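Local coordinates for protein alkaline phosphatase PHOX (Pseudomonas fluorescens, PDB 3ZWU) that hydrolyses phosphate monoesters as an alkaline phosphatase, probably by means of the mixed iron and calcium cluster that here holds vanadate, at residues A[64-69]-A[90-95]; A[191-196]-A[246-251]; A[382-387]-A[417-422]; A[473-478]-A[489-494]. One frame throughout, in Å; residues are numbered along the deposited sequence.

Overall arrangement
The four contacts follow one another along the chain, each closing before the next opens, and each sits on a different beta sheet of a fold assigned to the beta-propeller clan. Contacts 1 and 3 lie on opposite sides of the chain's centre, their centres about 28 Å apart; contacts 1 and 2, like contacts 3 and 4, are about 16 Å apart between centres. From each a carboxylate reaches the shared metal site: Glu90 binds one iron, Glu194 bridges both, Glu387 binds the second iron and two calcium ions, Asp494 two calcium ions. Widely separated parts of the sequence thus converge on one vanadate, probably where substrate phosphate would bind.

Contact 1. Residues A[64-69]-A[90-95]. With FEO (mu-oxo-diiron), chain I; VO4 (vanadate ion), chain C.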
# COMPACT_ATOMS: atom_id res chain seq x y z
N PHE A 64 8.08 -13.09 11.60
CA PHE A 64 7.49 -11.86 11.09
C PHE A 64 8.30 -11.44 9.86
O PHE A 64 9.53 -11.46 9.89
CB PHE A 64 7.52 -10.77 12.16
CG PHE A 64 6.68 -9.56 11.83
CD1 PHE A 64 5.30 -9.61 11.90
CD2 PHE A 64 7.28 -8.36 11.52
CE1 PHE A 64 4.53 -8.48 11.63
CE2 PHE A 64 6.52 -7.23 11.24
CZ PHE A 64 5.15 -7.30 11.30
N GLY A 65 7.61 -11.12 8.76
CA GLY A 65 8.28 -10.80 7.51
C GLY A 65 9.01 -9.47 7.56
O GLY A 65 9.01 -8.78 8.58
N ASP A 66 9.68 -9.15 6.46
CA ASP A 66 10.49 -7.95 6.35
C ASP A 66 9.68 -6.77 5.81
O ASP A 66 8.55 -6.94 5.37
CB ASP A 66 11.71 -8.23 5.46
CG ASP A 66 12.95 -7.39 5.73
OD1 ASP A 66 12.85 -6.43 6.53
OD2 ASP A 66 14.00 -7.67 5.11
N ASN A 67 10.25 -5.56 5.93
CA ASN A 67 9.67 -4.33 5.41
C ASN A 67 8.17 -4.26 5.54
O ASN A 67 7.44 -4.11 4.54
CB ASN A 67 10.16 -4.08 3.99
CG ASN A 67 11.62 -3.76 3.93
OD1 ASN A 67 12.26 -3.44 4.94
ND2 ASN A 67 12.20 -3.84 2.76
N ASN A 68 7.70 -4.30 6.79
CA ASN A 68 6.28 -4.19 7.11
C ASN A 68 5.69 -2.94 6.47
O ASN A 68 6.34 -1.89 6.43
CB ASN A 68 6.02 -4.23 8.62
CG ASN A 68 6.95 -3.41 9.48
OD1 ASN A 68 7.66 -3.94 10.32
ND2 ASN A 68 6.98 -2.10 9.31
N ASP A 69 4.46 -3.06 5.95
CA ASP A 69 3.83 -1.99 5.19
C ASP A 69 2.36 -1.84 5.60
O ASP A 69 2.11 -1.66 6.79
CB ASP A 69 4.08 -2.30 3.70
CG ASP A 69 4.03 -1.10 2.77
OD1 ASP A 69 3.35 -0.11 3.11
OD2 ASP A 69 4.66 -1.17 1.70
N GLU A 90 6.35 -6.17 2.41
CA GLU A 90 6.50 -5.82 1.01
C GLU A 90 7.69 -6.38 0.28
O GLU A 90 7.55 -6.87 -0.83
CB GLU A 90 6.45 -4.30 0.86
CG GLU A 90 6.25 -3.87 -0.58
CD GLU A 90 6.24 -2.38 -0.79
OE1 GLU A 90 7.11 -1.69 -0.20
OE2 GLU A 90 5.39 -1.90 -1.56
N TYR A 91 8.87 -6.21 0.83
CA TYR A 91 10.08 -6.65 0.16
C TYR A 91 11.17 -6.89 1.18
O TYR A 91 10.86 -6.94 2.37
CB TYR A 91 10.49 -5.69 -0.97
CG TYR A 91 10.95 -4.30 -0.56
CD1 TYR A 91 10.04 -3.35 -0.13
CD2 TYR A 91 12.28 -3.92 -0.70
CE1 TYR A 91 10.44 -2.06 0.21
CE2 TYR A 91 12.69 -2.63 -0.38
CZ TYR A 91 11.77 -1.70 0.07
OH TYR A 91 12.14 -0.41 0.36
N THR A 92 12.41 -7.11 0.76
CA THR A 92 13.49 -7.36 1.70
C THR A 92 14.72 -6.57 1.32
O THR A 92 14.84 -6.09 0.19
CB THR A 92 13.75 -8.86 1.85
OG1 THR A 92 14.70 -9.05 2.90
CG2 THR A 92 14.25 -9.51 0.56
N ASN A 93 15.62 -6.43 2.28
CA ASN A 93 16.85 -5.67 2.15
C ASN A 93 17.98 -6.68 2.12
O ASN A 93 18.36 -7.21 3.16
CB ASN A 93 16.97 -4.71 3.32
CG ASN A 93 15.67 -4.01 3.61
OD1 ASN A 93 15.14 -3.28 2.77
ND2 ASN A 93 15.06 -4.29 4.76
N TYR A 94 18.49 -6.99 0.92
CA TYR A 94 19.53 -7.99 0.76
C TYR A 94 20.78 -7.72 1.60
O TYR A 94 21.39 -8.67 2.07
CB TYR A 94 19.92 -8.16 -0.72
CG TYR A 94 18.86 -8.76 -1.63
CD1 TYR A 94 17.82 -9.53 -1.13
CD2 TYR A 94 18.97 -8.65 -3.02
CE1 TYR A 94 16.89 -10.14 -1.97
CE2 TYR A 94 18.03 -9.23 -3.86
CZ TYR A 94 17.00 -9.99 -3.33
OH TYR A 94 16.08 -10.59 -4.15
N ARG A 95 21.12 -6.44 1.85
CA ARG A 95 22.27 -6.12 2.69
C ARG A 95 22.15 -6.66 4.12
O ARG A 95 23.18 -6.90 4.76
CB ARG A 95 22.54 -4.60 2.71
CG ARG A 95 21.51 -3.76 3.45
CD ARG A 95 21.73 -2.29 3.17
NE ARG A 95 23.03 -1.85 3.68
CZ ARG A 95 23.70 -0.77 3.27
NH1 ARG A 95 23.21 -0.00 2.30
NH2 ARG A 95 24.87 -0.47 3.81
FE1 FEO I . 4.69 -0.07 -2.01
FE2 FEO I . 3.66 2.66 -3.98
O FEO I . 4.26 1.83 -2.36
V VO4 C . 6.53 2.24 -2.73
O1 VO4 C . 8.24 2.55 -2.92
O2 VO4 C . 6.26 3.25 -1.32
O3 VO4 C . 6.61 0.52 -2.58
O4 VO4 C . 5.88 2.91 -4.19
O HOH W 1 16.16 -6.64 6.18
O HOH W 2 5.14 0.74 0.01
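Asn67 and Asn93 meet amide to amide at the open end of the beta hairpin formed by strands 68-76 and 82-89, within a four-stranded antiparallel sheet of a fold assigned to the beta-propeller clan. The side chains come from opposite directions and exchange two hydrogen bonds: Asn93 ND2 gives to Asn67 OD1 (2.9 Å), and Asn67 ND2 returns one to Asn93 OD1 (3.0 Å, 171° at the hydrogen). The amide planes are turned 55° apart, so the pair is twisted, and Asn93 OD1 is met from above its carbonyl plane. Asn67 OD1 has a second partner in Ser571 OG. Asn67 ND2 also sits 3.2 Å above the ring plane of Tyr91, over its centre. Although CB of Tyr91 points away, its CG stands between the backbone N and the carbonyl carbon (chi1 68°), which brings the ring back beneath that amide. Beside them, Asp66 OD2 uses its anti lone pair for Thr92 OG1 (2.7 Å) and takes a weak bond from Asn93 N, while a water donates to the same oxygen and accepts from Asn93 ND2. Asn67 O receives Glu90 N, and Gln550 NE2 as well. Glu90 then reaches out extended, OE2 binding the iron FE1 at 2.0 Å. Its OE1 lies only 3.1 Å from Asp69 OD2, a close pair of acidic groups whose repulsion the iron, Gln550 on Glu90 OE1 and Thr534 on Asp69 OD1 would probably ease. An iron-bound water, 2.2 Å from FE1, donates to Asp69 OD2 across 2.6 Å.

Contact 2. Residues A[191-196]-A[246-251]; sequences TCEENF and HGWVVE. With FEO (mu-oxo-diiron), chain I; VO4 (vanadate ion), chain C.
Strands 189-193 and 249-252 run antiparallel in a mixed sheet, and Thr191 pairs with Val250 through two backbone bonds, Thr191 N to Val250 O and Val250 N to Thr191 O, both 2.8 Å. Side by side on one face, Thr191 CG2 lies 3.8 Å from Val250 CB; the non-hydrogen-bonded pair Cys192 and Val249 occupies the other face. Glu193 N still bonds Trp248 O, and its carboxylate adds two more links. OE1 accepts from Gly247 N at 2.8 Å, on the anti side, and from Trp248 N at 2.9 Å, the latter nearly straight (175°) but from above the carboxylate plane. OE2 turns to Thr175 and Lys263 and rests 3.4 Å from Val250 CG2. With Glu193 replaced by alanine, the buried N-H groups of Gly247 and Trp248 would probably lose their acceptor and Lys263 its charge mate. Phe196 lays one ring face over the same bend, its CD1 3.3 Å from Gly247 CA and His246 O above the same face near the rim. Any CB on Gly247 would strike that ring, and its positive phi (94°) also suits glycine. Between these anchors the chain presents Glu194, whose OE1 and OE2 bridge the two irons, FE1 and FE2. In the sheet, strand 178-183 flanks Cys192 through Cys179, while strand 262-264 borders Val249 through Arg264 and sets Lys263 against Trp248 and Val250.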
# COMPACT_ATOMS: atom_id res chain seq x y z
N THR A 191 -4.98 -7.54 0.78
CA THR A 191 -3.57 -7.21 0.61
C THR A 191 -3.36 -6.97 -0.87
O THR A 191 -3.97 -7.64 -1.71
CB THR A 191 -2.63 -8.24 1.24
OG1 THR A 191 -1.31 -7.73 1.17
CG2 THR A 191 -2.68 -9.59 0.58
N CYS A 192 -2.51 -6.00 -1.19
CA CYS A 192 -2.31 -5.52 -2.54
C CYS A 192 -0.93 -5.80 -3.07
O CYS A 192 0.04 -5.36 -2.48
CB CYS A 192 -2.59 -4.03 -2.55
SG CYS A 192 -4.33 -3.62 -2.23
N GLU A 193 -0.85 -6.48 -4.23
CA GLU A 193 0.42 -6.79 -4.89
C GLU A 193 0.78 -5.62 -5.78
O GLU A 193 0.05 -5.32 -6.72
CB GLU A 193 0.29 -8.07 -5.71
CG GLU A 193 0.02 -9.27 -4.82
CD GLU A 193 -0.44 -10.52 -5.54
OE1 GLU A 193 -0.74 -10.46 -6.75
OE2 GLU A 193 -0.50 -11.58 -4.87
N GLU A 194 1.89 -4.93 -5.46
CA GLU A 194 2.29 -3.72 -6.17
C GLU A 194 3.41 -3.97 -7.17
O GLU A 194 3.10 -4.29 -8.31
CB GLU A 194 2.65 -2.62 -5.17
CG GLU A 194 2.97 -1.28 -5.79
CD GLU A 194 3.64 -0.31 -4.84
OE1 GLU A 194 4.32 -0.77 -3.89
OE2 GLU A 194 3.54 0.91 -5.08
N ASN A 195 4.69 -3.89 -6.77
CA ASN A 195 5.80 -4.01 -7.71
C ASN A 195 6.20 -5.47 -7.97
O ASN A 195 7.37 -5.82 -7.98
CB ASN A 195 6.99 -3.17 -7.24
CG ASN A 195 6.66 -1.70 -7.25
OD1 ASN A 195 6.57 -1.04 -6.21
ND2 ASN A 195 6.47 -1.16 -8.44
N PHE A 196 5.19 -6.29 -8.26
CA PHE A 196 5.35 -7.72 -8.50
C PHE A 196 6.23 -8.00 -9.72
O PHE A 196 6.97 -8.99 -9.71
CB PHE A 196 3.98 -8.41 -8.66
CG PHE A 196 3.26 -8.10 -9.95
CD1 PHE A 196 2.46 -6.98 -10.08
CD2 PHE A 196 3.43 -8.91 -11.06
CE1 PHE A 196 1.84 -6.68 -11.29
CE2 PHE A 196 2.78 -8.63 -12.25
CZ PHE A 196 1.98 -7.52 -12.36
N HIS A 246 0.02 -12.63 -10.71
CA HIS A 246 0.39 -11.68 -9.68
C HIS A 246 -0.01 -10.28 -10.14
O HIS A 246 -0.26 -10.06 -11.32
CB HIS A 246 1.89 -11.79 -9.36
CG HIS A 246 2.25 -13.17 -8.92
ND1 HIS A 246 2.01 -13.60 -7.63
CD2 HIS A 246 2.70 -14.22 -9.64
CE1 HIS A 246 2.36 -14.87 -7.60
NE2 HIS A 246 2.78 -15.29 -8.79
N GLY A 247 -0.11 -9.35 -9.19
CA GLY A 247 -0.58 -7.99 -9.45
C GLY A 247 -2.07 -7.89 -9.16
O GLY A 247 -2.76 -7.14 -9.84
N TRP A 248 -2.56 -8.64 -8.17
CA TRP A 248 -3.98 -8.65 -7.82
C TRP A 248 -4.19 -8.26 -6.36
O TRP A 248 -3.24 -8.19 -5.58
CB TRP A 248 -4.54 -10.07 -8.02
CG TRP A 248 -4.31 -10.67 -9.38
CD1 TRP A 248 -3.32 -11.52 -9.74
CD2 TRP A 248 -5.09 -10.43 -10.56
NE1 TRP A 248 -3.44 -11.85 -11.07
CE2 TRP A 248 -4.53 -11.21 -11.59
CE3 TRP A 248 -6.21 -9.65 -10.84
CZ2 TRP A 248 -5.07 -11.24 -12.88
CZ3 TRP A 248 -6.77 -9.70 -12.11
CH2 TRP A 248 -6.20 -10.49 -13.11
N VAL A 249 -5.45 -8.01 -6.02
CA VAL A 249 -5.89 -7.77 -4.65
C VAL A 249 -6.20 -9.17 -4.13
O VAL A 249 -6.90 -9.93 -4.80
CB VAL A 249 -7.13 -6.84 -4.58
CG1 VAL A 249 -7.62 -6.70 -3.14
CG2 VAL A 249 -6.82 -5.48 -5.17
N VAL A 250 -5.66 -9.52 -2.96
CA VAL A 250 -5.81 -10.84 -2.36
C VAL A 250 -6.58 -10.71 -1.07
O VAL A 250 -6.23 -9.89 -0.21
CB VAL A 250 -4.43 -11.49 -2.14
CG1 VAL A 250 -4.55 -12.90 -1.57
CG2 VAL A 250 -3.62 -11.49 -3.44
N GLU A 251 -7.60 -11.55 -0.90
CA GLU A 251 -8.47 -11.53 0.26
C GLU A 251 -8.05 -12.62 1.25
O GLU A 251 -7.93 -13.79 0.87
CB GLU A 251 -9.92 -11.70 -0.18
CG GLU A 251 -10.92 -11.50 0.95
CD GLU A 251 -12.36 -11.37 0.51
OE1 GLU A 251 -12.65 -11.58 -0.69
OE2 GLU A 251 -13.20 -11.08 1.38
FE1 FEO I . 4.69 -0.07 -2.01
FE2 FEO I . 3.66 2.66 -3.98
O FEO I . 4.26 1.83 -2.36
V VO4 C . 6.53 2.24 -2.73
O1 VO4 C . 8.24 2.55 -2.92
O2 VO4 C . 6.26 3.25 -1.32
O3 VO4 C . 6.61 0.52 -2.58
O4 VO4 C . 5.88 2.91 -4.19
O HOH W 2 5.14 0.74 0.01

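Contact 3. Residues A[382-387]-A[417-422]. With CA (calcium ion), chain G; CA (calcium ion), chain F; VO4 (vanadate ion), chain C; FEO (mu-oxo-diiron), chain I.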
# COMPACT_ATOMS: atom_id res chain seq x y z
N ARG A 382 -3.74 10.01 -16.93
CA ARG A 382 -2.45 9.56 -16.40
C ARG A 382 -2.14 10.40 -15.16
O ARG A 382 -2.19 11.63 -15.23
CB ARG A 382 -1.36 9.74 -17.45
CG ARG A 382 -1.58 8.89 -18.69
CD ARG A 382 -0.40 8.95 -19.61
NE ARG A 382 0.71 8.12 -19.15
CZ ARG A 382 1.89 8.01 -19.76
NH1 ARG A 382 2.14 8.70 -20.86
NH2 ARG A 382 2.82 7.21 -19.27
N MET A 383 -1.83 9.74 -14.02
CA MET A 383 -1.65 10.41 -12.74
C MET A 383 -0.24 10.36 -12.19
O MET A 383 0.57 9.51 -12.57
CB MET A 383 -2.58 9.78 -11.69
CG MET A 383 -4.03 9.71 -12.10
SD MET A 383 -4.77 11.32 -12.44
CE MET A 383 -4.90 11.97 -10.79
N ASP A 384 0.03 11.26 -11.24
CA ASP A 384 1.32 11.35 -10.57
C ASP A 384 1.44 10.33 -9.45
O ASP A 384 1.41 10.68 -8.27
CB ASP A 384 1.56 12.76 -10.00
CG ASP A 384 1.79 13.85 -11.02
OD1 ASP A 384 1.93 13.52 -12.22
OD2 ASP A 384 1.90 15.02 -10.61
N ARG A 385 1.60 9.05 -9.81
CA ARG A 385 1.81 7.96 -8.87
C ARG A 385 0.76 7.86 -7.75
O ARG A 385 1.05 8.21 -6.60
CB ARG A 385 3.20 8.05 -8.27
CG ARG A 385 4.31 7.82 -9.27
CD ARG A 385 5.64 7.73 -8.56
NE ARG A 385 5.66 6.61 -7.62
CZ ARG A 385 6.55 6.44 -6.64
NH1 ARG A 385 7.53 7.32 -6.46
NH2 ARG A 385 6.47 5.39 -5.83
N PRO A 386 -0.43 7.36 -8.07
CA PRO A 386 -1.43 7.16 -7.04
C PRO A 386 -0.95 6.14 -6.03
O PRO A 386 -0.55 5.04 -6.42
CB PRO A 386 -2.66 6.63 -7.81
CG PRO A 386 -2.44 7.01 -9.21
CD PRO A 386 -0.96 7.11 -9.42
N GLU A 387 -0.95 6.50 -4.74
CA GLU A 387 -0.59 5.56 -3.70
C GLU A 387 -1.85 5.30 -2.87
O GLU A 387 -2.82 4.81 -3.46
CB GLU A 387 0.69 5.96 -2.94
CG GLU A 387 1.93 5.79 -3.80
CD GLU A 387 3.24 5.64 -3.05
OE1 GLU A 387 3.79 6.68 -2.62
OE2 GLU A 387 3.73 4.50 -2.89
N GLY A 417 -4.85 19.97 -14.42
CA GLY A 417 -5.81 19.47 -13.43
C GLY A 417 -5.16 19.01 -12.12
O GLY A 417 -4.47 19.81 -11.49
N PRO A 418 -5.37 17.74 -11.72
CA PRO A 418 -4.80 17.24 -10.46
C PRO A 418 -3.29 16.95 -10.49
O PRO A 418 -2.75 16.54 -9.47
CB PRO A 418 -5.62 15.98 -10.19
CG PRO A 418 -5.96 15.47 -11.53
CD PRO A 418 -6.14 16.68 -12.41
N ASN A 419 -2.60 17.18 -11.63
CA ASN A 419 -1.15 17.00 -11.78
C ASN A 419 -0.61 18.34 -12.32
O ASN A 419 -0.22 18.44 -13.49
CB ASN A 419 -0.88 15.85 -12.75
CG ASN A 419 -1.62 14.58 -12.37
OD1 ASN A 419 -1.29 13.91 -11.39
ND2 ASN A 419 -2.68 14.24 -13.10
N PRO A 420 -0.62 19.39 -11.47
CA PRO A 420 -0.32 20.76 -11.89
C PRO A 420 1.13 21.19 -12.10
O PRO A 420 1.33 22.33 -12.52
CB PRO A 420 -0.95 21.59 -10.78
CG PRO A 420 -0.71 20.78 -9.57
CD PRO A 420 -0.90 19.35 -10.02
N ARG A 421 2.13 20.34 -11.81
CA ARG A 421 3.53 20.75 -11.93
C ARG A 421 4.37 19.78 -12.70
O ARG A 421 4.36 18.59 -12.42
CB ARG A 421 4.15 20.89 -10.54
CG ARG A 421 3.47 21.91 -9.65
CD ARG A 421 4.09 21.99 -8.27
NE ARG A 421 3.86 20.77 -7.50
CZ ARG A 421 4.14 20.61 -6.21
NH1 ARG A 421 4.68 21.61 -5.51
NH2 ARG A 421 3.88 19.46 -5.61
N GLU A 422 5.22 20.31 -13.60
CA GLU A 422 6.19 19.50 -14.32
C GLU A 422 7.26 19.05 -13.31
O GLU A 422 7.47 19.74 -12.31
CB GLU A 422 6.88 20.31 -15.44
CG GLU A 422 7.86 21.38 -14.97
CD GLU A 422 8.54 22.20 -16.05
OE1 GLU A 422 8.37 21.87 -17.25
OE2 GLU A 422 9.28 23.14 -15.69
CA CA G . 5.94 5.48 -2.05
CA CA F . 3.79 3.06 -0.41
V VO4 C . 6.53 2.24 -2.73
O1 VO4 C . 8.24 2.55 -2.92
O2 VO4 C . 6.26 3.25 -1.32
O3 VO4 C . 6.61 0.52 -2.58
O4 VO4 C . 5.88 2.91 -4.19
FE1 FEO I . 4.69 -0.07 -2.01
FE2 FEO I . 3.66 2.66 -3.98
O FEO I . 4.26 1.83 -2.36
O HOH W 3 2.36 17.56 -11.01
O HOH W 4 7.89 5.32 -3.52
O HOH W 5 2.49 1.39 1.01
O HOH W 6 4.65 3.30 1.86
O HOH W 2 5.14 0.74 0.01
O HOH W 7 6.51 7.76 -2.12
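Asp384 N donates to Asn419 OD1 at 3.0 Å, the shortest direct polar bond between 382-387 and 417-422, and comes in 46° above the carbonyl plane of the amide. The two side chains slide past each other in opposite directions, carboxylate and amide planes 55° apart, which leaves two acceptors, Asn419 OD1 and Asp384 OD1, just 3.3 Å apart. Arg408 NE and Asn405 ND2 on Asp384 OD1, and on OD2 a water at 2.6 Å that in turn accepts from Arg421 N, would probably offset the repulsion. On its other branch Asn419 sends ND2 toward Met383 SD, a weak but straight bond (3.7 Å, 174°). Met383 is bent at both chi2 and chi3, and this folding brings CE against Pro418, 3.7 Å from its CG. Asp384 is also the centre of an inverse gamma turn, closed by a weak bond from Arg385 N to Met383 O, after which the chain heads for the metals. There Arg385 NH2 lies 3.0 Å from vanadate O4, which stands in plane at the guanidinium edge, and Asp292 holds Arg385 NE. Glu387 OE2 binds iron FE2 at 2.1 Å and binds two calcium ions as well, one of which OE1 also binds, so a single carboxylate joins three metals of the vanadate site. Strand 386-391 forms one border of a nine-stranded antiparallel sheet, beside strand 398-402; Met383 packs on Leu402 and Leu430, and Pro418 on Trp446 and Leu448 of strand 443-451.

Contact 4. Residues A[473-478]-A[489-494]; sequences NMFNSP and LWILTD. With CA (calcium ion), chain G; CA (calcium ion), chain H; VO4 (vanadate ion), chain C.
The ring of Phe475 leans obliquely on two methyls of strand 489-493, Thr493 CG2 at 4.0 Å from its CD2 and Ile491 CG2 at 4.4 Å from its CE2, while Asn473 O and Pro478 CG stand at its edge, in plane. Ile491 CG2, anti to the backbone N, is thereby turned to Pro478 CB at 3.8 Å, giving the apolar side of the contact. Pro478 and Thr493 form an antiparallel non-hydrogen-bonded pair where strand 478-483 begins, and next to it Asp494 N donates to Ser477 O along a straight line (3.0 Å, 180°). A water accepts from Asn476 N and donates to Thr493 OG1, which is bonded to Asn509 too. Ser477 OG donates a hydrogen bond to Asn476 OD1 at 3.0 Å and accepts one from Asn404 ND2; CB rests 3.3 Å from Asp494 O. With an alanine at Ser477, Asn404 ND2 would probably lose its acceptor and Asn476 OD1 one of its donors, Asp496 N remaining. These ties fix the strand end from which Asp494 faces the metals: OD2 bridges two calcium ions, at 2.4 Å (chain G) and 2.5 Å (chain H), and Asp479 and Glu532 each share one of them. Both ions also bind vanadate O2, so their charge is likely to draw electrons from the oxyanion, consistent with holding a phosphate group.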
# COMPACT_ATOMS: atom_id res chain seq x y z
N ASN A 473 5.50 22.81 8.85
CA ASN A 473 4.87 21.50 8.62
C ASN A 473 5.24 20.82 7.30
O ASN A 473 4.68 19.76 7.01
CB ASN A 473 3.34 21.66 8.69
CG ASN A 473 2.72 22.38 7.52
OD1 ASN A 473 3.38 22.73 6.53
ND2 ASN A 473 1.42 22.63 7.59
N MET A 474 6.11 21.43 6.49
CA MET A 474 6.42 20.90 5.16
C MET A 474 6.97 19.49 5.14
O MET A 474 7.72 19.08 6.03
CB MET A 474 7.34 21.85 4.38
CG MET A 474 8.67 22.07 5.00
SD MET A 474 9.62 23.18 3.96
CE MET A 474 11.07 23.37 4.94
N PHE A 475 6.59 18.75 4.10
CA PHE A 475 6.95 17.35 3.89
C PHE A 475 7.00 17.07 2.40
O PHE A 475 6.62 17.92 1.59
CB PHE A 475 5.88 16.46 4.55
CG PHE A 475 4.49 16.65 4.00
CD1 PHE A 475 3.65 17.62 4.52
CD2 PHE A 475 4.01 15.86 2.96
CE1 PHE A 475 2.36 17.80 4.02
CE2 PHE A 475 2.73 16.04 2.46
CZ PHE A 475 1.91 17.02 2.98
N ASN A 476 7.42 15.87 2.02
CA ASN A 476 7.41 15.50 0.61
C ASN A 476 7.02 14.05 0.45
O ASN A 476 7.23 13.23 1.35
CB ASN A 476 8.75 15.78 -0.06
CG ASN A 476 9.82 14.76 0.19
OD1 ASN A 476 10.03 13.85 -0.62
ND2 ASN A 476 10.53 14.89 1.31
N SER A 477 6.44 13.75 -0.69
CA SER A 477 6.04 12.42 -1.09
C SER A 477 5.07 11.74 -0.12
O SER A 477 5.38 10.67 0.41
CB SER A 477 7.26 11.55 -1.34
OG SER A 477 8.17 12.17 -2.23
N PRO A 478 3.88 12.34 0.09
CA PRO A 478 2.87 11.70 0.91
C PRO A 478 2.53 10.37 0.23
O PRO A 478 2.52 10.29 -1.00
CB PRO A 478 1.71 12.68 0.91
CG PRO A 478 1.87 13.43 -0.36
CD PRO A 478 3.34 13.56 -0.56
N LEU A 489 -7.24 13.08 9.50
CA LEU A 489 -6.60 12.43 8.36
C LEU A 489 -5.11 12.35 8.66
O LEU A 489 -4.45 13.38 8.74
CB LEU A 489 -6.84 13.22 7.08
CG LEU A 489 -6.13 12.71 5.82
CD1 LEU A 489 -6.52 11.28 5.50
CD2 LEU A 489 -6.42 13.62 4.64
N TRP A 490 -4.59 11.13 8.81
CA TRP A 490 -3.19 10.90 9.10
C TRP A 490 -2.45 10.69 7.78
O TRP A 490 -2.93 9.93 6.95
CB TRP A 490 -3.04 9.71 10.04
CG TRP A 490 -3.72 9.92 11.35
CD1 TRP A 490 -5.04 9.71 11.65
CD2 TRP A 490 -3.14 10.50 12.53
NE1 TRP A 490 -5.29 10.06 12.95
CE2 TRP A 490 -4.14 10.52 13.52
CE3 TRP A 490 -1.87 10.97 12.84
CZ2 TRP A 490 -3.90 11.02 14.80
CZ3 TRP A 490 -1.63 11.46 14.11
CH2 TRP A 490 -2.64 11.48 15.08
N ILE A 491 -1.34 11.42 7.57
CA ILE A 491 -0.57 11.41 6.32
C ILE A 491 0.80 10.86 6.63
O ILE A 491 1.47 11.40 7.52
CB ILE A 491 -0.46 12.85 5.75
CG1 ILE A 491 -1.86 13.44 5.47
CG2 ILE A 491 0.40 12.88 4.48
CD1 ILE A 491 -1.87 14.97 5.43
N LEU A 492 1.24 9.83 5.91
CA LEU A 492 2.52 9.18 6.12
C LEU A 492 3.40 9.43 4.90
O LEU A 492 2.89 9.39 3.78
CB LEU A 492 2.29 7.68 6.31
CG LEU A 492 1.58 7.24 7.61
CD1 LEU A 492 0.11 7.65 7.64
CD2 LEU A 492 1.69 5.73 7.78
N THR A 493 4.70 9.71 5.09
CA THR A 493 5.57 10.03 3.96
C THR A 493 6.61 8.98 3.63
O THR A 493 7.11 8.27 4.50
CB THR A 493 6.22 11.41 4.13
OG1 THR A 493 7.34 11.35 5.01
CG2 THR A 493 5.24 12.47 4.60
N ASP A 494 6.93 8.90 2.33
CA ASP A 494 7.95 8.03 1.77
C ASP A 494 8.67 8.89 0.73
O ASP A 494 8.53 8.68 -0.48
CB ASP A 494 7.33 6.78 1.13
CG ASP A 494 8.32 5.98 0.31
OD1 ASP A 494 9.53 6.02 0.64
OD2 ASP A 494 7.90 5.35 -0.69
CA CA G . 5.94 5.48 -2.05
CA CA H . 8.64 2.99 -0.60
V VO4 C . 6.53 2.24 -2.73
O1 VO4 C . 8.24 2.55 -2.92
O2 VO4 C . 6.26 3.25 -1.32
O3 VO4 C . 6.61 0.52 -2.58
O4 VO4 C . 5.88 2.91 -4.19
O HOH W 8 8.42 14.16 4.23
O HOH W 7 6.51 7.76 -2.12
O HOH W 9 10.68 4.33 -1.14
O HOH W 4 7.89 5.32 -3.52
O HOH W 10 10.76 1.45 -0.96
O HOH W 11 7.90 0.84 0.26